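Local coordinates for protein RNA-dependent RNA Polymerase (Bombyx mori cytoplasmic polyhedrosis virus, PDB 6TZ0) that catalyses RNA-templated RNA synthesis, making plus strands in fully conservative transcription and probably the minus strands that complete the double-stranded genome, at residues Gln161-Tyr165 against Pro166-Tyr170; Ile221-His224 against Val225-Ile228; Lys248-Gly251 against Ile252-Trp256; Glu310-Glu313 against Tyr314-Ala318. All blocks are in the same frame, centred on the assembly; numbering follows the deposited sequence.

Interaction 1 of 4, residues Gln161-Tyr165 against Pro166-Tyr170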
loop_
_atom_site.group_PDB
_atom_site.type_symbol
_atom_site.label_atom_id
_atom_site.label_comp_id
_atom_site.label_asym_id
_atom_site.label_seq_id
_atom_site.Cartn_x
_atom_site.Cartn_y
_atom_site.Cartn_z
ATOM N N GLN A 161 -37.426 15.310 -22.122
ATOM C CA GLN A 161 -38.022 16.144 -23.178
ATOM C C GLN A 161 -38.608 17.462 -22.673
ATOM O O GLN A 161 -39.168 18.228 -23.460
ATOM C CB GLN A 161 -39.088 15.389 -23.976
ATOM C CG GLN A 161 -38.567 14.222 -24.769
ATOM C CD GLN A 161 -39.652 13.563 -25.590
ATOM O OE1 GLN A 161 -40.791 14.022 -25.615
ATOM N NE2 GLN A 161 -39.315 12.457 -26.234
ATOM N N THR A 162 -38.503 17.752 -21.379
ATOM C CA THR A 162 -39.020 18.971 -20.784
ATOM C C THR A 162 -37.924 19.573 -19.928
ATOM O O THR A 162 -36.912 18.929 -19.642
ATOM C CB THR A 162 -40.257 18.742 -19.902
ATOM O OG1 THR A 162 -39.897 17.938 -18.775
ATOM C CG2 THR A 162 -41.381 18.062 -20.672
ATOM N N THR A 163 -38.138 20.810 -19.514
ATOM C CA THR A 163 -37.150 21.509 -18.715
ATOM C C THR A 163 -37.626 21.804 -17.295
ATOM O O THR A 163 -36.878 22.413 -16.526
ATOM C CB THR A 163 -36.739 22.801 -19.428
ATOM O OG1 THR A 163 -35.632 23.395 -18.749
ATOM C CG2 THR A 163 -37.894 23.784 -19.473
ATOM N N ASN A 164 -38.831 21.379 -16.921
ATOM C CA ASN A 164 -39.368 21.631 -15.589
ATOM C C ASN A 164 -39.219 20.390 -14.713
ATOM O O ASN A 164 -40.173 19.633 -14.518
ATOM C CB ASN A 164 -40.820 22.116 -15.659
ATOM C CG ASN A 164 -41.683 21.279 -16.578
ATOM O OD1 ASN A 164 -41.226 20.289 -17.147
ATOM N ND2 ASN A 164 -42.942 21.670 -16.722
ATOM N N TYR A 165 -38.019 20.206 -14.174
ATOM C CA TYR A 165 -37.741 19.213 -13.146
ATOM C C TYR A 165 -36.909 19.897 -12.065
ATOM O O TYR A 165 -36.211 20.876 -12.352
ATOM C CB TYR A 165 -37.037 17.973 -13.741
ATOM C CG TYR A 165 -35.765 18.228 -14.502
ATOM C CD1 TYR A 165 -34.537 18.247 -13.861
ATOM C CD2 TYR A 165 -35.794 18.423 -15.870
ATOM C CE1 TYR A 165 -33.384 18.476 -14.559
ATOM C CE2 TYR A 165 -34.649 18.651 -16.571
ATOM C CZ TYR A 165 -33.445 18.676 -15.914
ATOM O OH TYR A 165 -32.294 18.916 -16.618
ATOM N N PRO A 166 -37.003 19.440 -10.800
ATOM C CA PRO A 166 -36.513 20.271 -9.675
ATOM C C PRO A 166 -35.018 20.545 -9.630
ATOM O O PRO A 166 -34.588 21.471 -8.922
ATOM C CB PRO A 166 -36.941 19.460 -8.449
ATOM C CG PRO A 166 -38.064 18.657 -8.900
ATOM C CD PRO A 166 -37.787 18.295 -10.299
ATOM N N LEU A 167 -34.210 19.779 -10.360
ATOM C CA LEU A 167 -32.771 19.996 -10.302
ATOM C C LEU A 167 -32.386 21.284 -11.021
ATOM O O LEU A 167 -31.382 21.916 -10.676
ATOM C CB LEU A 167 -32.035 18.785 -10.879
ATOM C CG LEU A 167 -30.516 18.728 -10.677
ATOM C CD1 LEU A 167 -30.177 18.669 -9.198
ATOM C CD2 LEU A 167 -29.901 17.552 -11.399
ATOM N N ARG A 168 -33.212 21.730 -11.976
ATOM C CA ARG A 168 -32.996 23.035 -12.594
ATOM C C ARG A 168 -33.209 24.164 -11.595
ATOM O O ARG A 168 -32.443 25.135 -11.573
ATOM C CB ARG A 168 -33.925 23.230 -13.793
ATOM C CG ARG A 168 -33.765 22.213 -14.887
ATOM C CD ARG A 168 -32.364 22.215 -15.437
ATOM N NE ARG A 168 -31.977 23.452 -16.103
ATOM C CZ ARG A 168 -32.124 23.681 -17.402
ATOM N NH1 ARG A 168 -32.656 22.756 -18.184
ATOM N NH2 ARG A 168 -31.730 24.832 -17.921
ATOM N N THR A 169 -34.238 24.052 -10.753
ATOM C CA THR A 169 -34.472 25.080 -9.748
ATOM C C THR A 169 -33.412 25.046 -8.664
ATOM O O THR A 169 -33.060 26.100 -8.133
ATOM C CB THR A 169 -35.853 24.928 -9.128
ATOM O OG1 THR A 169 -35.907 23.705 -8.389
ATOM C CG2 THR A 169 -36.892 24.890 -10.217
ATOM N N TYR A 170 -32.872 23.864 -8.341
ATOM C CA TYR A 170 -31.723 23.815 -7.432
ATOM C C TYR A 170 -30.490 24.488 -8.027
ATOM O O TYR A 170 -29.805 25.248 -7.331
ATOM C CB TYR A 170 -31.402 22.375 -7.029
ATOM C CG TYR A 170 -32.219 21.878 -5.863
ATOM C CD1 TYR A 170 -31.903 22.264 -4.567
ATOM C CD2 TYR A 170 -33.286 21.012 -6.047
ATOM C CE1 TYR A 170 -32.637 21.820 -3.493
ATOM C CE2 TYR A 170 -34.026 20.561 -4.975
ATOM C CZ TYR A 170 -33.694 20.967 -3.703
ATOM O OH TYR A 170 -34.424 20.523 -2.630
#

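Interaction 2 of 4, residues Ile221-His224 against Val225-Ile228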
loop_
_atom_site.group_PDB
_atom_site.type_symbol
_atom_site.label_atom_id
_atom_site.label_comp_id
_atom_site.label_asym_id
_atom_site.label_seq_id
_atom_site.Cartn_x
_atom_site.Cartn_y
_atom_site.Cartn_z
ATOM N N ILE A 221 -32.318 5.257 -10.129
ATOM C CA ILE A 221 -32.291 5.026 -8.691
ATOM C C ILE A 221 -33.139 6.060 -7.962
ATOM O O ILE A 221 -33.954 5.722 -7.097
ATOM C CB ILE A 221 -30.834 5.028 -8.202
ATOM C CG1 ILE A 221 -30.083 3.856 -8.831
ATOM C CG2 ILE A 221 -30.759 4.981 -6.690
ATOM C CD1 ILE A 221 -28.605 3.938 -8.682
ATOM N N LEU A 222 -32.975 7.329 -8.304
ATOM C CA LEU A 222 -33.758 8.398 -7.709
ATOM C C LEU A 222 -34.772 8.922 -8.709
ATOM O O LEU A 222 -34.481 9.041 -9.900
ATOM C CB LEU A 222 -32.870 9.546 -7.239
ATOM C CG LEU A 222 -31.936 9.296 -6.063
ATOM C CD1 LEU A 222 -31.093 10.524 -5.832
ATOM C CD2 LEU A 222 -32.723 8.958 -4.824
ATOM N N THR A 223 -35.965 9.225 -8.219
ATOM C CA THR A 223 -36.950 9.953 -9.000
ATOM C C THR A 223 -36.726 11.447 -8.772
ATOM O O THR A 223 -35.736 11.859 -8.165
ATOM C CB THR A 223 -38.357 9.496 -8.631
ATOM O OG1 THR A 223 -38.625 9.809 -7.261
ATOM C CG2 THR A 223 -38.482 8.003 -8.821
ATOM N N HIS A 224 -37.639 12.287 -9.258
ATOM C CA HIS A 224 -37.448 13.724 -9.092
ATOM C C HIS A 224 -37.779 14.176 -7.675
ATOM O O HIS A 224 -37.086 15.038 -7.115
ATOM C CB HIS A 224 -38.279 14.483 -10.123
ATOM C CG HIS A 224 -37.813 14.283 -11.529
ATOM N ND1 HIS A 224 -36.676 14.877 -12.027
ATOM C CD2 HIS A 224 -38.319 13.539 -12.540
ATOM C CE1 HIS A 224 -36.507 14.520 -13.286
ATOM N NE2 HIS A 224 -37.489 13.706 -13.622
ATOM N N VAL A 225 -38.802 13.579 -7.068
ATOM C CA VAL A 225 -39.152 13.927 -5.697
ATOM C C VAL A 225 -38.093 13.396 -4.740
ATOM O O VAL A 225 -37.746 14.037 -3.736
ATOM C CB VAL A 225 -40.544 13.369 -5.359
ATOM C CG1 VAL A 225 -41.116 14.085 -4.170
ATOM C CG2 VAL A 225 -41.460 13.429 -6.548
ATOM N N GLU A 226 -37.544 12.223 -5.050
ATOM C CA GLU A 226 -36.435 11.698 -4.272
ATOM C C GLU A 226 -35.171 12.524 -4.460
ATOM O O GLU A 226 -34.355 12.615 -3.539
ATOM C CB GLU A 226 -36.195 10.242 -4.645
ATOM C CG GLU A 226 -37.272 9.305 -4.145
ATOM C CD GLU A 226 -37.038 7.881 -4.573
ATOM O OE1 GLU A 226 -36.167 7.660 -5.432
ATOM O OE2 GLU A 226 -37.708 6.979 -4.035
ATOM N N SER A 227 -35.009 13.164 -5.620
ATOM C CA SER A 227 -33.900 14.095 -5.790
ATOM C C SER A 227 -34.090 15.344 -4.949
ATOM O O SER A 227 -33.104 15.912 -4.463
ATOM C CB SER A 227 -33.744 14.480 -7.255
ATOM O OG SER A 227 -34.815 15.285 -7.696
ATOM N N ILE A 228 -35.342 15.778 -4.766
ATOM C CA ILE A 228 -35.625 16.872 -3.838
ATOM C C ILE A 228 -35.210 16.492 -2.425
ATOM O O ILE A 228 -34.546 17.270 -1.729
ATOM C CB ILE A 228 -37.112 17.255 -3.888
ATOM C CG1 ILE A 228 -37.485 17.759 -5.263
ATOM C CG2 ILE A 228 -37.432 18.323 -2.876
ATOM C CD1 ILE A 228 -38.931 17.917 -5.408
#

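Interaction 3 of 4, residues Lys248-Gly251 against Ile252-Trp256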
loop_
_atom_site.group_PDB
_atom_site.type_symbol
_atom_site.label_atom_id
_atom_site.label_comp_id
_atom_site.label_asym_id
_atom_site.label_seq_id
_atom_site.Cartn_x
_atom_site.Cartn_y
_atom_site.Cartn_z
ATOM N N LYS A 248 -20.798 11.712 9.946
ATOM C CA LYS A 248 -21.344 11.368 11.251
ATOM C C LYS A 248 -22.608 10.512 11.150
ATOM O O LYS A 248 -22.867 9.700 12.044
ATOM C CB LYS A 248 -21.608 12.639 12.060
ATOM C CG LYS A 248 -21.838 12.388 13.536
ATOM C CD LYS A 248 -21.930 13.672 14.322
ATOM C CE LYS A 248 -23.367 14.114 14.486
ATOM N NZ LYS A 248 -23.891 14.859 13.313
ATOM N N ILE A 249 -23.393 10.644 10.081
ATOM C CA ILE A 249 -24.633 9.878 9.971
ATOM C C ILE A 249 -24.582 8.932 8.779
ATOM O O ILE A 249 -25.618 8.545 8.232
ATOM C CB ILE A 249 -25.862 10.812 9.911
ATOM C CG1 ILE A 249 -25.718 11.920 8.861
ATOM C CG2 ILE A 249 -26.098 11.446 11.259
ATOM C CD1 ILE A 249 -26.285 11.657 7.486
ATOM N N LYS A 250 -23.372 8.523 8.402
ATOM C CA LYS A 250 -23.166 7.707 7.210
ATOM C C LYS A 250 -23.714 6.292 7.380
ATOM O O LYS A 250 -24.156 5.682 6.401
ATOM C CB LYS A 250 -21.667 7.715 6.879
ATOM C CG LYS A 250 -21.201 6.996 5.624
ATOM C CD LYS A 250 -20.673 5.597 5.901
ATOM C CE LYS A 250 -19.479 5.655 6.839
ATOM N NZ LYS A 250 -18.344 6.410 6.246
ATOM N N GLY A 251 -23.714 5.760 8.599
ATOM C CA GLY A 251 -24.172 4.402 8.811
ATOM C C GLY A 251 -25.605 4.284 9.279
ATOM O O GLY A 251 -26.249 3.259 9.051
ATOM N N ILE A 252 -26.106 5.325 9.948
ATOM C CA ILE A 252 -27.483 5.329 10.435
ATOM C C ILE A 252 -28.463 5.369 9.272
ATOM O O ILE A 252 -29.472 4.654 9.265
ATOM C CB ILE A 252 -27.690 6.514 11.396
ATOM C CG1 ILE A 252 -26.843 6.345 12.646
ATOM C CG2 ILE A 252 -29.138 6.668 11.793
ATOM C CD1 ILE A 252 -26.816 7.593 13.487
ATOM N N GLY A 253 -28.166 6.165 8.255
ATOM C CA GLY A 253 -29.012 6.267 7.086
ATOM C C GLY A 253 -28.999 5.084 6.149
ATOM O O GLY A 253 -29.713 5.097 5.145
ATOM N N ARG A 254 -28.209 4.056 6.447
ATOM C CA ARG A 254 -28.125 2.853 5.634
ATOM C C ARG A 254 -28.606 1.599 6.342
ATOM O O ARG A 254 -29.212 0.744 5.700
ATOM C CB ARG A 254 -26.679 2.632 5.180
ATOM C CG ARG A 254 -26.180 3.557 4.086
ATOM C CD ARG A 254 -24.677 3.388 3.938
ATOM N NE ARG A 254 -24.122 4.054 2.767
ATOM C CZ ARG A 254 -23.738 5.319 2.726
ATOM N NH1 ARG A 254 -23.863 6.087 3.795
ATOM N NH2 ARG A 254 -23.245 5.820 1.606
ATOM N N SER A 255 -28.374 1.481 7.648
ATOM C CA SER A 255 -28.510 0.226 8.380
ATOM C C SER A 255 -29.956 -0.146 8.718
ATOM O O SER A 255 -30.172 -1.129 9.433
ATOM C CB SER A 255 -27.681 0.292 9.663
ATOM O OG SER A 255 -28.182 1.276 10.544
ATOM N N TRP A 256 -30.941 0.600 8.224
ATOM C CA TRP A 256 -32.351 0.306 8.447
ATOM C C TRP A 256 -32.859 -0.869 7.621
ATOM O O TRP A 256 -33.965 -1.362 7.894
ATOM C CB TRP A 256 -33.183 1.552 8.123
ATOM C CG TRP A 256 -32.941 2.032 6.724
ATOM C CD1 TRP A 256 -31.998 2.922 6.325
ATOM C CD2 TRP A 256 -33.627 1.616 5.539
ATOM N NE1 TRP A 256 -32.054 3.094 4.970
ATOM C CE2 TRP A 256 -33.045 2.298 4.463
ATOM C CE3 TRP A 256 -34.679 0.732 5.285
ATOM C CZ2 TRP A 256 -33.477 2.128 3.157
ATOM C CZ3 TRP A 256 -35.101 0.563 3.992
ATOM C CH2 TRP A 256 -34.503 1.258 2.944
#

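Interaction 4 of 4, residues Glu310-Glu313 against Tyr314-Ala318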
loop_
_atom_site.group_PDB
_atom_site.type_symbol
_atom_site.label_atom_id
_atom_site.label_comp_id
_atom_site.label_asym_id
_atom_site.label_seq_id
_atom_site.Cartn_x
_atom_site.Cartn_y
_atom_site.Cartn_z
ATOM N N GLU A 310 -36.947 14.978 7.327
ATOM C CA GLU A 310 -37.474 14.607 6.016
ATOM C C GLU A 310 -36.867 13.292 5.542
ATOM O O GLU A 310 -37.574 12.413 5.034
ATOM C CB GLU A 310 -37.196 15.717 5.006
ATOM C CG GLU A 310 -37.791 15.481 3.631
ATOM C CD GLU A 310 -37.441 16.584 2.654
ATOM O OE1 GLU A 310 -36.672 17.490 3.030
ATOM O OE2 GLU A 310 -37.934 16.549 1.511
ATOM N N PHE A 311 -35.562 13.129 5.738
ATOM C CA PHE A 311 -34.897 11.882 5.391
ATOM C C PHE A 311 -35.299 10.760 6.342
ATOM O O PHE A 311 -35.454 9.607 5.921
ATOM C CB PHE A 311 -33.387 12.116 5.385
ATOM C CG PHE A 311 -32.584 10.919 5.011
ATOM C CD1 PHE A 311 -32.676 10.384 3.740
ATOM C CD2 PHE A 311 -31.684 10.369 5.905
ATOM C CE1 PHE A 311 -31.931 9.289 3.387
ATOM C CE2 PHE A 311 -30.929 9.280 5.551
ATOM C CZ PHE A 311 -31.056 8.737 4.292
ATOM N N ASN A 312 -35.507 11.087 7.620
ATOM C CA ASN A 312 -36.019 10.109 8.575
ATOM C C ASN A 312 -37.436 9.674 8.213
ATOM O O ASN A 312 -37.796 8.497 8.359
ATOM C CB ASN A 312 -35.988 10.704 9.983
ATOM C CG ASN A 312 -36.178 9.665 11.062
ATOM O OD1 ASN A 312 -36.206 8.467 10.794
ATOM N ND2 ASN A 312 -36.335 10.123 12.292
ATOM N N GLU A 313 -38.249 10.605 7.718
ATOM C CA GLU A 313 -39.607 10.262 7.326
ATOM C C GLU A 313 -39.607 9.422 6.056
ATOM O O GLU A 313 -40.451 8.532 5.892
ATOM C CB GLU A 313 -40.424 11.541 7.155
ATOM C CG GLU A 313 -41.912 11.335 6.938
ATOM C CD GLU A 313 -42.688 12.645 6.944
ATOM O OE1 GLU A 313 -42.056 13.714 7.082
ATOM O OE2 GLU A 313 -43.931 12.605 6.824
ATOM N N TYR A 314 -38.635 9.661 5.166
ATOM C CA TYR A 314 -38.460 8.793 4.004
ATOM C C TYR A 314 -38.049 7.381 4.412
ATOM O O TYR A 314 -38.506 6.399 3.816
ATOM C CB TYR A 314 -37.426 9.386 3.051
ATOM C CG TYR A 314 -37.217 8.569 1.797
ATOM C CD1 TYR A 314 -38.150 8.584 0.774
ATOM C CD2 TYR A 314 -36.086 7.783 1.641
ATOM C CE1 TYR A 314 -37.965 7.843 -0.368
ATOM C CE2 TYR A 314 -35.894 7.034 0.506
ATOM C CZ TYR A 314 -36.836 7.069 -0.495
ATOM O OH TYR A 314 -36.649 6.326 -1.634
ATOM N N ILE A 315 -37.190 7.261 5.427
ATOM C CA ILE A 315 -36.781 5.939 5.901
ATOM C C ILE A 315 -37.950 5.206 6.556
ATOM O O ILE A 315 -38.127 4.002 6.345
ATOM C CB ILE A 315 -35.565 6.065 6.839
ATOM C CG1 ILE A 315 -34.334 6.492 6.042
ATOM C CG2 ILE A 315 -35.269 4.771 7.579
ATOM C CD1 ILE A 315 -33.174 6.843 6.898
ATOM N N ASN A 316 -38.788 5.912 7.320
ATOM C CA ASN A 316 -39.949 5.248 7.917
ATOM C C ASN A 316 -40.972 4.854 6.853
ATOM O O ASN A 316 -41.633 3.813 6.969
ATOM C CB ASN A 316 -40.590 6.140 8.974
ATOM C CG ASN A 316 -39.694 6.351 10.162
ATOM O OD1 ASN A 316 -38.961 5.453 10.559
ATOM N ND2 ASN A 316 -39.767 7.530 10.757
ATOM N N ARG A 317 -41.085 5.665 5.797
ATOM C CA ARG A 317 -41.872 5.308 4.621
ATOM C C ARG A 317 -41.356 4.034 3.962
ATOM O O ARG A 317 -42.144 3.179 3.545
ATOM C CB ARG A 317 -41.835 6.471 3.635
ATOM C CG ARG A 317 -42.652 6.288 2.394
ATOM C CD ARG A 317 -42.559 7.522 1.523
ATOM N NE ARG A 317 -43.328 7.362 0.300
ATOM C CZ ARG A 317 -44.622 7.642 0.203
ATOM N NH1 ARG A 317 -45.256 7.457 -0.941
ATOM N NH2 ARG A 317 -45.284 8.097 1.254
ATOM N N ALA A 318 -40.034 3.892 3.860
ATOM C CA ALA A 318 -39.449 2.681 3.290
ATOM C C ALA A 318 -39.636 1.478 4.209
ATOM O O ALA A 318 -39.764 0.344 3.733
ATOM C CB ALA A 318 -37.967 2.903 3.009
#

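Interaction 1 of 4, residues Gln161-Tyr165 against Pro166-Tyr170
Y165 and R168 carry this local contact, where the loop 161-165 runs into helix 166-175. The backbone bond comes first. R168 N donates to Y165 O at 3.1 Å with an N-H...O angle of 148°. This bond ties Y165 to the first turn of the helix.

The packing centres on the Y165 ring. Its CG lies between the backbone N and the carbonyl carbon (chi1 56°), and this lays the ring alongside the arginine chain. R168 CG sits over one ring face, 3.9 Å from the Y165 ring centroid, as a CH-pi contact. The arginine then bends at chi2 and chi3. R168 CD lies 3.5 Å from Y165 OH. The guanidinium plane is turned 60° from the ring, so the two groups do not stack. L167 CB touches the ring at Y165 CD1, 3.9 Å away. Y165 CB rests on P166 CD at 3.5 Å.

The polar ends are held from outside. D157 of helix 145-160 forms a salt bridge with R168 NH1 and a hydrogen bond with Y165 OH. One carboxylate thus fixes both side chains. Within 166-170, T169 OG1 donates to P166 O at 2.6 Å, and Y170 N donates to the same oxygen. This is a short helix-loop-helix connection, in which D157 ties the connecting loop (Y165) and the next helix (R168) back to the first helix.

Interaction 2 of 4, residues Ile221-His224 against Val225-Ile228
T223 and E226 form a capping box at the start of helix 224-237, with T223 as the N-cap. Two reciprocal hydrogen bonds define it. E226 N donates to T223 OG1 at 3.4 Å; this bond is weak but fairly straight, at 162°. T223 N donates to E226 OE1 at 3.2 Å and meets that oxygen from above the carboxylate plane. T223 OG1 lies between its backbone N and carbonyl carbon (chi1 63°), which turns it toward the first turn of the helix. The E226 chain is extended beyond CG and reaches back across T223, at an angle, to its backbone N.

Both polar ends have further partners. T223 OG1 is hydrogen-bonded to E58 O. E226 OE1 also binds S60 OG, and E226 OE2 binds Y314 OH of helix 309-320. The buried carboxylate is therefore gripped at both oxygens, and these bonds fix its rotation.

Ordinary helical bonds follow the cap. S227 N donates to T223 O at 3.0 Å, and I228 N donates to H224 O at the same distance. They make the first full turn.

The apolar packing is smaller. L222 also touches A337 and M338 of helix 325-339 and A216 of helix 206-218. Across the contact, L222 CD2 lies 3.7 Å from E226 CB and touches the aliphatic base of the glutamate.

Interaction 3 of 4, residues Lys248-Gly251 against Ile252-Trp256
K250 and R254 meet in the linker between helices 242-248 and 257-264, a run of turns closed by i to i+3 and i to i+4 bonds. Two carbonyls of the first segment take most of the donors.

K250 O is held by a side chain. R254 NH1 donates to K250 O at 2.7 Å, in the carbonyl plane and on a lone pair. The oxygen also lies at the edge of the guanidinium, near its plane. R254 is extended from CG to NE, and this carries NH1 back over the turn. R254 NH1 also comes 3.4 Å from K250 CG. The other end of the guanidinium is satisfied too: R254 NH2 forms a salt bridge with D483, which lies outside the linker. K250 NZ makes a long, weak ion pair with D483 as well. The carboxylate thus sits between two basic groups and probably offsets part of their positive charge.

G251 O accepts from S255 twice, from opposite faces of its plane. S255 N and S255 OG each lie 3.1 Å from G251 O. R254 N adds a weak bond to this oxygen. I249 O receives a weak bond from G253 N at 3.5 Å, with a nearly straight angle of 166°.

The K250 side chain lies about 7 Å from that of R485, which binds UTP, although none is bound here; this end of the linker is therefore near the nucleotide site. Farther along, W256 packs against helix 325-339. W256 NE1 turns back to G253 O at 3.1 Å, a weak bond with an angle of 130°.

Interaction 4 of 4, residues Glu310-Glu313 against Tyr314-Ala318
E310 O accepts from Y314 N at 3.0 Å, the first of four successive i to i+4 backbone bonds that join 310-313 to 314-317. I315 N to F311 O and N316 N to N312 O are also 3.0 Å long. R317 N to E313 O is 2.9 Å. The evenness of these bonds marks a regular alpha helix.

The side-chain polar groups add little across the contact. N312 and N316 lie one turn apart, with N312 OD1 3.7 Å from N316 ND2. Their amide planes are 52° apart. Outside the two segments, E310 OE1 makes a weak hydrogen bond with N232, and E226 is the partner of the Y314 hydroxyl.

Packing takes over on the buried side. I315 CD1 lies over one face of the F311 ring, 4.0 Å from the F311 ring centroid and 27° off its normal, as a CH-pi contact. I315 CD1 comes nearest to F311 CE2, at 3.6 Å. F311 CG is anti to the backbone N (chi1 -179°), and this swings the ring along the helix to meet the isoleucine methyl. The ring of F311 also stacks with H233 of helix 224-237. Y314 packs on Y331 and A334 of helix 325-339.

F311, Y314, I315 and A318 are buried, while E313 and N316 are exposed. This is the pattern of an amphipathic helix, packed by its buried face against helices 224-237, 295-306 and 325-339 in the N-terminal region.

In the fold
All four contacts are local and lie in the N-terminal region. Interactions 1 and 2 are buried helix starts, one held by a shared aspartate, the other by a capping box. They touch: P166 CB lies 3.7 Å from I228 CG1. Interactions 3 and 4 are partly buried. The linker 248-256 relies on carbonyls bound by side chains and by turn backbone bonds, some of them weak; residues 310-318 of helix 309-320 rely on regular backbone bonds and apolar packing. W256 joins them, with W256 CG 3.7 Å from I315 CG2. Helix 309-320 also meets interaction 2, through polar rather than apolar groups. Interaction 3 alone approaches the nucleotide and metal sites; the others lie away from them.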